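Pyruvate formate-lyase 2 (Archaeoglobus fulgidus, PDB 2F3O) is of undetermined function but belongs to the glycyl radical enzymes and is probably a lyase, related to pyruvate formate-lyase and glycerol dehydratase. Local coordinates at residues A[22-27]-A[75-80]. Residues are numbered along the deposited sequence; the frame is centred on the assembly and turned at random.
Sequences ERCRLY and AIIFPE
Arg23, on the first turn of helix 22-34, meets the carboxylate of Glu80 end-on with two nitrogens, in a buried bidentate salt bridge. Arg23 NH2 donates to Glu80 OE1 at 2.9 Å, and Arg23 NH1 to Glu80 OE2 at 3.2 Å, the latter nearly straight (168°). Both oxygens accept on their syn lone pairs, and the two flat groups lie 12° apart, close to coplanar. Arg23 NH1 also donates to Ile77 O at 3.1 Å; it meets a lone pair in the carbonyl plane, while the oxygen lies tilted from the guanidinium plane. With NE bonded to the carbonyl of Gln266, all three guanidinium nitrogens have acceptors. The Arg23 side chain reaches these acceptors with CG anti to the backbone N (chi1 -175°) and a bend at chi2, Arg23 CD passing Ile76 CG2 at 3.8 Å. Phe78 CD2 lies over one guanidinium face, offset toward its rim and 3.4 Å from Arg23 CZ, with the two planes well away from parallel; Tyr27 CG lies over the opposite face, likewise offset. On the acceptor side, Glu80 OE1 also pairs with Lys509, so two cations probably stabilise the buried carboxylate as an anion; the Tyr27 hydroxyl is hydrogen-bonded to Gln43. Beside this polar cluster, Cys24 CB packs on Ile77 CB and Cys24 SG on Pro79 CD, both at 3.8 Å. A leucine in place of Arg23 would probably leave Ile77 O without this donor and the buried Glu80 carboxylate without its two-pronged cationic mate. The contact exemplifies a buried bidentate arginine-carboxylate salt bridge, its guanidinium flanked by Phe78 and Tyr27, joining an N-terminal helix to the loop before helix 83-87.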
# COMPACT_ATOMS: atom_id res chain seq x y z
N GLU A 22 38.74 -18.97 15.91
CA GLU A 22 37.82 -19.09 17.05
C GLU A 22 36.39 -18.59 16.77
O GLU A 22 35.42 -19.21 17.22
CB GLU A 22 38.39 -18.40 18.30
CG GLU A 22 39.75 -18.95 18.78
CD GLU A 22 40.95 -18.29 18.08
OE1 GLU A 22 40.73 -17.39 17.24
OE2 GLU A 22 42.11 -18.68 18.36
N ARG A 23 36.27 -17.49 16.03
CA ARG A 23 34.96 -17.04 15.59
C ARG A 23 34.37 -18.07 14.63
O ARG A 23 33.24 -18.49 14.78
CB ARG A 23 35.03 -15.65 14.93
CG ARG A 23 33.66 -15.07 14.54
CD ARG A 23 33.29 -15.44 13.12
NE ARG A 23 31.90 -15.15 12.81
CZ ARG A 23 31.26 -15.62 11.75
NH1 ARG A 23 31.86 -16.41 10.87
NH2 ARG A 23 30.01 -15.28 11.55
N CYS A 24 35.17 -18.47 13.65
CA CYS A 24 34.72 -19.41 12.64
C CYS A 24 34.18 -20.71 13.23
O CYS A 24 33.13 -21.19 12.81
CB CYS A 24 35.88 -19.72 11.70
SG CYS A 24 35.41 -20.79 10.38
N ARG A 25 34.88 -21.23 14.22
CA ARG A 25 34.54 -22.48 14.91
C ARG A 25 33.27 -22.39 15.72
O ARG A 25 32.37 -23.21 15.55
CB ARG A 25 35.64 -22.89 15.88
CG ARG A 25 36.84 -23.52 15.24
CD ARG A 25 37.68 -24.18 16.30
NE ARG A 25 37.22 -25.54 16.53
CZ ARG A 25 37.86 -26.41 17.29
NH1 ARG A 25 38.98 -26.06 17.91
NH2 ARG A 25 37.38 -27.64 17.43
N LEU A 26 33.22 -21.40 16.61
CA LEU A 26 32.08 -21.24 17.52
C LEU A 26 30.78 -20.90 16.79
O LEU A 26 29.70 -21.28 17.24
CB LEU A 26 32.39 -20.17 18.56
CG LEU A 26 33.38 -20.57 19.65
CD1 LEU A 26 33.93 -19.32 20.33
CD2 LEU A 26 32.73 -21.51 20.65
N TYR A 27 30.91 -20.18 15.67
CA TYR A 27 29.80 -19.95 14.75
C TYR A 27 29.22 -21.26 14.23
O TYR A 27 28.01 -21.47 14.30
CB TYR A 27 30.28 -19.13 13.57
CG TYR A 27 29.19 -18.64 12.65
CD1 TYR A 27 28.35 -17.61 13.02
CD2 TYR A 27 29.03 -19.20 11.40
CE1 TYR A 27 27.36 -17.15 12.16
CE2 TYR A 27 28.04 -18.76 10.54
CZ TYR A 27 27.21 -17.74 10.92
OH TYR A 27 26.26 -17.34 10.03
N ALA A 75 43.09 -12.57 10.63
CA ALA A 75 41.93 -12.63 9.73
C ALA A 75 40.78 -13.40 10.38
O ALA A 75 40.98 -14.49 10.90
CB ALA A 75 42.32 -13.29 8.43
N ILE A 76 39.57 -12.83 10.34
CA ILE A 76 38.38 -13.55 10.79
C ILE A 76 37.78 -14.32 9.61
O ILE A 76 37.71 -13.79 8.50
CB ILE A 76 37.35 -12.61 11.42
CG1 ILE A 76 38.02 -11.73 12.48
CG2 ILE A 76 36.27 -13.39 12.09
CD1 ILE A 76 37.11 -10.67 13.08
N ILE A 77 37.38 -15.57 9.82
CA ILE A 77 36.86 -16.40 8.73
C ILE A 77 35.32 -16.41 8.73
O ILE A 77 34.70 -16.65 9.78
CB ILE A 77 37.39 -17.84 8.82
CG1 ILE A 77 38.90 -17.87 8.93
CG2 ILE A 77 36.96 -18.68 7.62
CD1 ILE A 77 39.44 -19.26 9.11
N PHE A 78 34.71 -16.16 7.57
CA PHE A 78 33.26 -16.19 7.43
C PHE A 78 32.90 -17.24 6.40
O PHE A 78 32.74 -16.92 5.23
CB PHE A 78 32.70 -14.81 7.03
CG PHE A 78 32.80 -13.79 8.13
CD1 PHE A 78 33.96 -13.05 8.32
CD2 PHE A 78 31.74 -13.59 9.01
CE1 PHE A 78 34.06 -12.15 9.36
CE2 PHE A 78 31.83 -12.68 10.05
CZ PHE A 78 32.98 -11.96 10.23
N PRO A 79 32.77 -18.52 6.82
CA PRO A 79 32.50 -19.60 5.87
C PRO A 79 31.10 -19.55 5.26
O PRO A 79 30.86 -20.17 4.24
CB PRO A 79 32.65 -20.87 6.73
CG PRO A 79 32.32 -20.43 8.11
CD PRO A 79 32.86 -19.03 8.21
N GLU A 80 30.21 -18.78 5.89
CA GLU A 80 28.87 -18.58 5.36
C GLU A 80 28.94 -17.67 4.12
O GLU A 80 28.11 -17.75 3.21
CB GLU A 80 27.92 -18.02 6.44
CG GLU A 80 28.17 -16.58 6.87
CD GLU A 80 29.09 -16.42 8.09
OE1 GLU A 80 28.72 -15.62 8.98
OE2 GLU A 80 30.16 -17.06 8.18